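Local structure of allantoin racemase (5LG5) at residues E[9-15]-E[36-42]; E[96-101]-E[126-132]; E[140-144]-E[159-163]. The protein racemises allantoin, interconverting its two enantiomers, and, as a member of the HyuE racemase family, probably also racemises 5-monosubstituted hydantoins. All blocks are in the same frame, centred on the assembly; numbering follows the deposited sequence.

How the interactions relate
From the N terminus, the contacts come in series: each closes before the next opens, so none nest or cross. Interaction 1 (9-15 with 36-42) closes a loop of helix 12-25 and strand 31-35, joining the turns that follow strands 2-7 and 31-35 of the first parallel sheet. Interaction 2 (96-101 with 126-132) closes the loop through strand 110-114 of the second sheet, setting helix 95-103 beside helix 120-129, both against that strand. Interaction 3 (140-144 with 159-163) closes a shorter loop of 14 residues, holding the end of strand 136-141 to helix 153-171. Interactions 1 and 2 lie on opposite sides of the chain's centre, 23 Å apart between centres, and both touch the second subunit.

Interaction 1: residues E[9-15]-E[36-42]; sequences NTTASIT and TPYFGAE
Thr-11 OG1 is held by two partners: it donates to the backbone O of Glu-42 (2.7 Å) and accepts from a water at 2.8 Å, which also donates to Glu-42 OE1. The first bond meets its carbonyl well off axis (119° at the acceptor). The side chain of Glu-42 is thus tied to Thr-11 through the water, while its OE2 accepts from the backbone N of Lys-232 of the second subunit. One residue earlier, Thr-10 N donates to Ala-41 O at 3.0 Å (149° at the hydrogen). With Thr-10 OG1 set between the backbone N and carbonyl carbon (chi1 52°), the methyl CG2 falls beside the N and reaches Phe-39 O at 3.2 Å. Asn-9 OD1 accepts from Thr-11 N (2.8 Å), an Asx turn just ahead of helix 12-25. At the other end, the hydroxyls Thr-15 OG1 and Thr-36 OG1 share a hydrogen bond, and Thr-36 CG2 packs on Thr-10 CA at 3.6 Å. Asn-7 adds a side-chain bond to Thr-15. Gly-40 and Ala-41 pair antiparallel with a strand of the second subunit. Hydroxyl and amide donors spent on Ala-41 and Glu-42 carbonyls therefore fix the helix start against backbone that carries a subunit interface.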
# COMPACT_ATOMS: atom_id res chain seq x y z
N ASN E 9 9.54 1.70 -31.37
CA ASN E 9 10.48 2.60 -32.03
C ASN E 9 10.47 2.44 -33.54
O ASN E 9 9.77 1.59 -34.08
CB ASN E 9 11.91 2.48 -31.44
CG ASN E 9 12.60 1.17 -31.79
OD1 ASN E 9 12.77 0.83 -32.97
ND2 ASN E 9 13.08 0.45 -30.76
N THR E 10 11.23 3.28 -34.23
CA THR E 10 11.19 3.31 -35.69
C THR E 10 12.33 2.56 -36.38
O THR E 10 12.53 2.69 -37.60
CB THR E 10 11.16 4.75 -36.19
OG1 THR E 10 12.25 5.47 -35.59
CG2 THR E 10 9.85 5.39 -35.80
N THR E 11 13.09 1.80 -35.61
CA THR E 11 14.19 1.03 -36.16
C THR E 11 13.67 -0.30 -36.68
O THR E 11 13.41 -1.22 -35.90
CB THR E 11 15.29 0.82 -35.12
OG1 THR E 11 15.72 2.11 -34.67
CG2 THR E 11 16.47 0.05 -35.72
N ALA E 12 13.53 -0.40 -38.01
CA ALA E 12 12.91 -1.58 -38.62
C ALA E 12 13.66 -2.88 -38.32
O ALA E 12 13.05 -3.94 -38.24
CB ALA E 12 12.75 -1.39 -40.12
N SER E 13 14.98 -2.79 -38.14
CA SER E 13 15.76 -4.00 -37.84
C SER E 13 15.33 -4.57 -36.49
O SER E 13 15.34 -5.78 -36.27
CB SER E 13 17.26 -3.72 -37.86
OG SER E 13 17.67 -2.90 -36.78
N ILE E 14 14.95 -3.69 -35.58
CA ILE E 14 14.45 -4.16 -34.30
C ILE E 14 13.08 -4.83 -34.44
O ILE E 14 12.81 -5.86 -33.82
CB ILE E 14 14.48 -3.02 -33.25
CG1 ILE E 14 15.94 -2.64 -32.98
CG2 ILE E 14 13.74 -3.44 -31.96
CD1 ILE E 14 16.16 -1.46 -32.05
N THR E 15 12.22 -4.25 -35.28
CA THR E 15 10.93 -4.85 -35.60
C THR E 15 11.10 -6.28 -36.12
O THR E 15 10.32 -7.19 -35.80
CB THR E 15 10.17 -4.03 -36.67
OG1 THR E 15 10.06 -2.66 -36.25
CG2 THR E 15 8.78 -4.62 -36.92
N THR E 36 6.34 -1.41 -37.93
CA THR E 36 7.16 -0.30 -37.46
C THR E 36 6.34 0.97 -37.60
O THR E 36 5.77 1.21 -38.67
CB THR E 36 8.46 -0.18 -38.29
OG1 THR E 36 9.16 -1.43 -38.25
CG2 THR E 36 9.35 0.93 -37.73
N PRO E 37 6.24 1.78 -36.53
CA PRO E 37 5.43 3.01 -36.62
C PRO E 37 5.94 3.95 -37.70
O PRO E 37 7.13 3.87 -38.02
CB PRO E 37 5.64 3.66 -35.24
CG PRO E 37 6.00 2.52 -34.33
CD PRO E 37 6.81 1.58 -35.20
N TYR E 38 5.09 4.82 -38.23
CA TYR E 38 5.49 5.71 -39.32
C TYR E 38 6.33 6.88 -38.80
O TYR E 38 6.98 7.57 -39.58
CB TYR E 38 4.26 6.28 -40.04
CG TYR E 38 3.44 5.25 -40.77
CD1 TYR E 38 2.05 5.34 -40.78
CD2 TYR E 38 4.03 4.20 -41.46
CE1 TYR E 38 1.28 4.42 -41.44
CE2 TYR E 38 3.26 3.26 -42.13
CZ TYR E 38 1.88 3.39 -42.12
OH TYR E 38 1.09 2.47 -42.77
N PHE E 39 6.28 7.10 -37.49
CA PHE E 39 7.11 8.14 -36.87
C PHE E 39 7.50 7.78 -35.44
O PHE E 39 7.10 6.72 -34.92
CB PHE E 39 6.43 9.51 -36.92
CG PHE E 39 5.14 9.57 -36.16
CD1 PHE E 39 3.95 9.15 -36.74
CD2 PHE E 39 5.12 10.06 -34.86
CE1 PHE E 39 2.76 9.22 -36.04
CE2 PHE E 39 3.93 10.13 -34.14
CZ PHE E 39 2.75 9.71 -34.74
N GLY E 40 8.30 8.64 -34.82
CA GLY E 40 8.81 8.41 -33.48
C GLY E 40 10.32 8.32 -33.42
O GLY E 40 11.00 8.55 -34.43
N ALA E 41 10.86 8.02 -32.24
CA ALA E 41 12.30 7.94 -32.04
C ALA E 41 12.84 6.57 -32.46
O ALA E 41 12.10 5.58 -32.45
CB ALA E 41 12.66 8.25 -30.58
N GLU E 42 14.12 6.49 -32.83
CA GLU E 42 14.68 5.21 -33.26
C GLU E 42 14.84 4.26 -32.09
O GLU E 42 14.97 3.05 -32.24
CB GLU E 42 16.01 5.42 -33.99
CG GLU E 42 17.10 6.08 -33.15
CD GLU E 42 18.40 6.23 -33.91
OE1 GLU E 42 18.66 5.43 -34.83
OE2 GLU E 42 19.16 7.17 -33.60
O HOH W 1 18.22 3.08 -35.61

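Interaction 2: residues E[96-101]-E[126-132]; sequences TEAAAS and RLKLAGL
Glu-97 starts with CG beside its backbone N (chi1 -63°) and then bends (chi2 147°), which lays its aliphatic part over Ala-130 and Leu-132. Glu-97 CG comes 3.6 Å from Ala-130 CB, and its CB lies 3.7 Å from Leu-132 CD1, the glutamate and leucine side chains crossing at about a right angle. Further round helix 95-103, Leu-127 CD2 fits between two neighbours one turn apart, at 3.8 Å from Ala-100 CB and at the same distance from Thr-96 CG2. The carboxylate stops short of a salt bridge with Arg-126, Glu-97 OE1 being 4.4 Å from NH2. One water links Glu-97 OE1 to the backbone O of Arg-126, and another links OE1 weakly to Arg-126 NE. Each charge has its own mate, Arg-81 for Glu-97 and Glu-82 for Arg-126. Helix 120-129 is closed by a Schellman motif, in which Gly-131 takes positive phi and Leu-132 N returns to Leu-127 O (2.8 Å); this turn brings Leu-132 onto Glu-97. Phe-105 of the third subunit also packs on Glu-97. Two helices side by side against strand 110-114 of one parallel sheet, order 2-1-3-4, are consistent with the two-sheet alpha/beta fold of Asp/Glu/hydantoin racemases.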
# COMPACT_ATOMS: atom_id res chain seq x y z
N THR E 96 5.54 -5.73 -21.63
CA THR E 96 5.87 -5.40 -20.25
C THR E 96 5.06 -6.24 -19.29
O THR E 96 5.59 -6.96 -18.44
CB THR E 96 5.54 -3.93 -19.96
OG1 THR E 96 6.15 -3.08 -20.95
CG2 THR E 96 6.00 -3.54 -18.56
N GLU E 97 3.75 -6.15 -19.43
CA GLU E 97 2.85 -6.88 -18.57
C GLU E 97 2.87 -8.36 -18.89
O GLU E 97 2.85 -9.19 -18.00
CB GLU E 97 1.47 -6.25 -18.67
CG GLU E 97 1.57 -4.82 -18.16
CD GLU E 97 0.65 -3.85 -18.84
OE1 GLU E 97 1.02 -2.66 -18.90
OE2 GLU E 97 -0.42 -4.27 -19.32
N ALA E 98 3.01 -8.68 -20.17
CA ALA E 98 3.14 -10.08 -20.55
C ALA E 98 4.31 -10.71 -19.81
O ALA E 98 4.15 -11.74 -19.16
CB ALA E 98 3.33 -10.21 -22.05
N ALA E 99 5.48 -10.05 -19.84
CA ALA E 99 6.65 -10.61 -19.16
C ALA E 99 6.44 -10.75 -17.65
O ALA E 99 6.69 -11.82 -17.09
CB ALA E 99 7.89 -9.78 -19.46
N ALA E 100 5.96 -9.69 -17.00
CA ALA E 100 5.80 -9.73 -15.55
C ALA E 100 4.76 -10.75 -15.15
O ALA E 100 4.97 -11.55 -14.24
CB ALA E 100 5.44 -8.35 -15.01
N SER E 101 3.63 -10.75 -15.86
CA SER E 101 2.56 -11.68 -15.56
C SER E 101 2.97 -13.15 -15.70
O SER E 101 2.67 -13.98 -14.83
CB SER E 101 1.32 -11.37 -16.42
OG SER E 101 0.21 -12.15 -16.00
N ARG E 126 4.77 1.81 -14.97
CA ARG E 126 3.87 0.97 -15.76
C ARG E 126 3.45 -0.33 -15.04
O ARG E 126 2.31 -0.77 -15.16
CB ARG E 126 4.47 0.64 -17.15
CG ARG E 126 4.63 1.85 -18.09
CD ARG E 126 3.33 2.63 -18.30
NE ARG E 126 2.33 1.88 -19.07
CZ ARG E 126 1.11 2.32 -19.35
NH1 ARG E 126 0.72 3.51 -18.91
NH2 ARG E 126 0.27 1.57 -20.06
N LEU E 127 4.39 -0.94 -14.34
CA LEU E 127 4.13 -2.18 -13.59
C LEU E 127 3.20 -1.92 -12.41
O LEU E 127 2.33 -2.75 -12.09
CB LEU E 127 5.46 -2.82 -13.13
CG LEU E 127 6.34 -3.42 -14.23
CD1 LEU E 127 7.69 -3.89 -13.70
CD2 LEU E 127 5.61 -4.58 -14.89
N LYS E 128 3.38 -0.77 -11.76
CA LYS E 128 2.49 -0.36 -10.66
C LYS E 128 1.08 -0.14 -11.15
O LYS E 128 0.12 -0.64 -10.55
CB LYS E 128 3.03 0.90 -9.98
CG LYS E 128 4.23 0.62 -9.08
CD LYS E 128 4.83 1.91 -8.54
CE LYS E 128 6.06 1.61 -7.69
NZ LYS E 128 6.70 2.87 -7.21
N LEU E 129 0.95 0.59 -12.25
CA LEU E 129 -0.34 0.89 -12.83
C LEU E 129 -1.04 -0.39 -13.28
O LEU E 129 -2.27 -0.49 -13.19
CB LEU E 129 -0.18 1.83 -14.03
CG LEU E 129 -0.30 3.32 -13.69
CD1 LEU E 129 0.07 4.22 -14.87
CD2 LEU E 129 -1.67 3.68 -13.12
N ALA E 130 -0.26 -1.35 -13.78
CA ALA E 130 -0.81 -2.61 -14.24
C ALA E 130 -1.16 -3.54 -13.07
O ALA E 130 -1.76 -4.58 -13.27
CB ALA E 130 0.16 -3.31 -15.20
N GLY E 131 -0.76 -3.16 -11.87
CA GLY E 131 -0.99 -4.00 -10.70
C GLY E 131 -0.14 -5.25 -10.72
O GLY E 131 -0.55 -6.30 -10.24
N LEU E 132 1.07 -5.13 -11.28
CA LEU E 132 1.98 -6.27 -11.39
C LEU E 132 3.29 -6.03 -10.68
O LEU E 132 4.22 -6.81 -10.81
CB LEU E 132 2.24 -6.61 -12.86
CG LEU E 132 1.07 -7.19 -13.66
CD1 LEU E 132 1.43 -7.25 -15.13
CD2 LEU E 132 0.71 -8.59 -13.16
O HOH W 2 0.57 -0.33 -17.17
O HOH W 3 2.50 -1.30 -20.39

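Interaction 3: residues E[140-144]-E[159-163]; sequences RASGM and AIVRQ
The guanidinium of Arg-140 and the amide of Gln-163 meet almost coplanar, their planes 18° apart, with Gln-163 OE1 at the guanidinium edge and in its plane. Arg-140 NH1 donates to Gln-163 OE1 at 2.9 Å (156° at the hydrogen), and NH1 also lies in the plane of the amide carbonyl. An arginine chain extended from CG to NE carries the group across Gln-163 at about a right angle, leaving Arg-140 CD 3.4 Å from Gln-163 OE1. The remaining charge is met by a salt bridge from NE to Asp-171 and a long, weak ion pair with Glu-170. A leucine here has no guanidinium to offer, which would probably leave Asp-171 without its charged mate and the Gln-163 amide less firmly held on this side. The contact is part of a beta-alpha-beta crossover: strand 136-141 leads to helix 153-171, which passes over strand 110-114, where Val-113 touches Ile-160 and Gln-163, and on to parallel strand 175-179. Gln-163 CG, beside its backbone N (chi1 -67°), lies 3.2 Å from Ala-141 O, and the bend at chi2 turns OE1 toward Arg-140 NH1 and NE2 to a water at 2.9 Å. That water donates to Ser-142 O and Ala-159 O, joining loop and helix backbones. Beyond it the packing is apolar: Ser-142 CB sits 3.9 Å from Ile-160 CG1, and Met-144 CG rests 3.7 Å from Ala-159 CB.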
# COMPACT_ATOMS: atom_id res chain seq x y z
N ARG E 140 16.17 -3.20 -12.94
CA ARG E 140 17.58 -2.82 -13.02
C ARG E 140 18.00 -2.48 -14.43
O ARG E 140 17.57 -3.12 -15.39
CB ARG E 140 18.46 -3.95 -12.51
CG ARG E 140 18.33 -4.23 -11.05
CD ARG E 140 19.38 -5.23 -10.62
NE ARG E 140 19.58 -5.17 -9.19
CZ ARG E 140 20.64 -4.61 -8.63
NH1 ARG E 140 21.60 -4.10 -9.39
NH2 ARG E 140 20.75 -4.59 -7.31
N ALA E 141 18.89 -1.50 -14.54
CA ALA E 141 19.38 -1.09 -15.84
C ALA E 141 20.77 -1.67 -16.10
O ALA E 141 21.65 -1.60 -15.26
CB ALA E 141 19.43 0.44 -15.92
N SER E 142 20.96 -2.22 -17.29
CA SER E 142 22.26 -2.73 -17.67
C SER E 142 23.24 -1.58 -17.90
O SER E 142 24.45 -1.75 -17.75
CB SER E 142 22.13 -3.60 -18.92
OG SER E 142 21.71 -2.83 -20.02
N GLY E 143 22.72 -0.41 -18.29
CA GLY E 143 23.55 0.75 -18.53
C GLY E 143 23.93 0.89 -20.00
O GLY E 143 24.75 1.73 -20.38
N MET E 144 23.31 0.06 -20.83
CA MET E 144 23.57 0.09 -22.26
C MET E 144 22.32 0.56 -22.99
O MET E 144 21.22 0.10 -22.68
CB MET E 144 23.92 -1.31 -22.77
CG MET E 144 24.83 -2.11 -21.86
SD MET E 144 26.39 -2.50 -22.65
CE MET E 144 27.17 -0.89 -22.66
N ALA E 159 26.62 -6.98 -19.57
CA ALA E 159 26.03 -5.97 -18.68
C ALA E 159 24.66 -6.42 -18.18
O ALA E 159 24.31 -6.20 -17.01
CB ALA E 159 25.92 -4.64 -19.40
N ILE E 160 23.89 -7.06 -19.06
CA ILE E 160 22.59 -7.58 -18.70
C ILE E 160 22.76 -8.71 -17.70
O ILE E 160 22.13 -8.72 -16.64
CB ILE E 160 21.82 -8.08 -19.95
CG1 ILE E 160 21.52 -6.94 -20.92
CG2 ILE E 160 20.53 -8.81 -19.55
CD1 ILE E 160 20.92 -7.41 -22.24
N VAL E 161 23.67 -9.65 -18.00
CA VAL E 161 23.93 -10.76 -17.08
C VAL E 161 24.34 -10.27 -15.70
O VAL E 161 23.85 -10.80 -14.70
CB VAL E 161 24.98 -11.79 -17.65
CG1 VAL E 161 25.46 -12.78 -16.58
CG2 VAL E 161 24.42 -12.53 -18.87
N ARG E 162 25.19 -9.24 -15.64
CA ARG E 162 25.60 -8.73 -14.33
C ARG E 162 24.43 -8.22 -13.51
O ARG E 162 24.35 -8.48 -12.32
CB ARG E 162 26.69 -7.64 -14.40
CG ARG E 162 27.03 -7.11 -12.98
CD ARG E 162 28.24 -6.16 -12.86
NE ARG E 162 28.09 -4.88 -13.56
CZ ARG E 162 28.62 -4.63 -14.76
NH1 ARG E 162 29.34 -5.57 -15.36
NH2 ARG E 162 28.44 -3.45 -15.34
N GLN E 163 23.52 -7.49 -14.15
CA GLN E 163 22.34 -6.98 -13.44
C GLN E 163 21.44 -8.11 -13.00
O GLN E 163 20.90 -8.09 -11.89
CB GLN E 163 21.56 -5.97 -14.29
CG GLN E 163 22.33 -4.69 -14.55
CD GLN E 163 22.85 -4.09 -13.26
OE1 GLN E 163 22.14 -4.06 -12.25
NE2 GLN E 163 24.09 -3.63 -13.28
O HOH W 4 25.52 -3.87 -15.82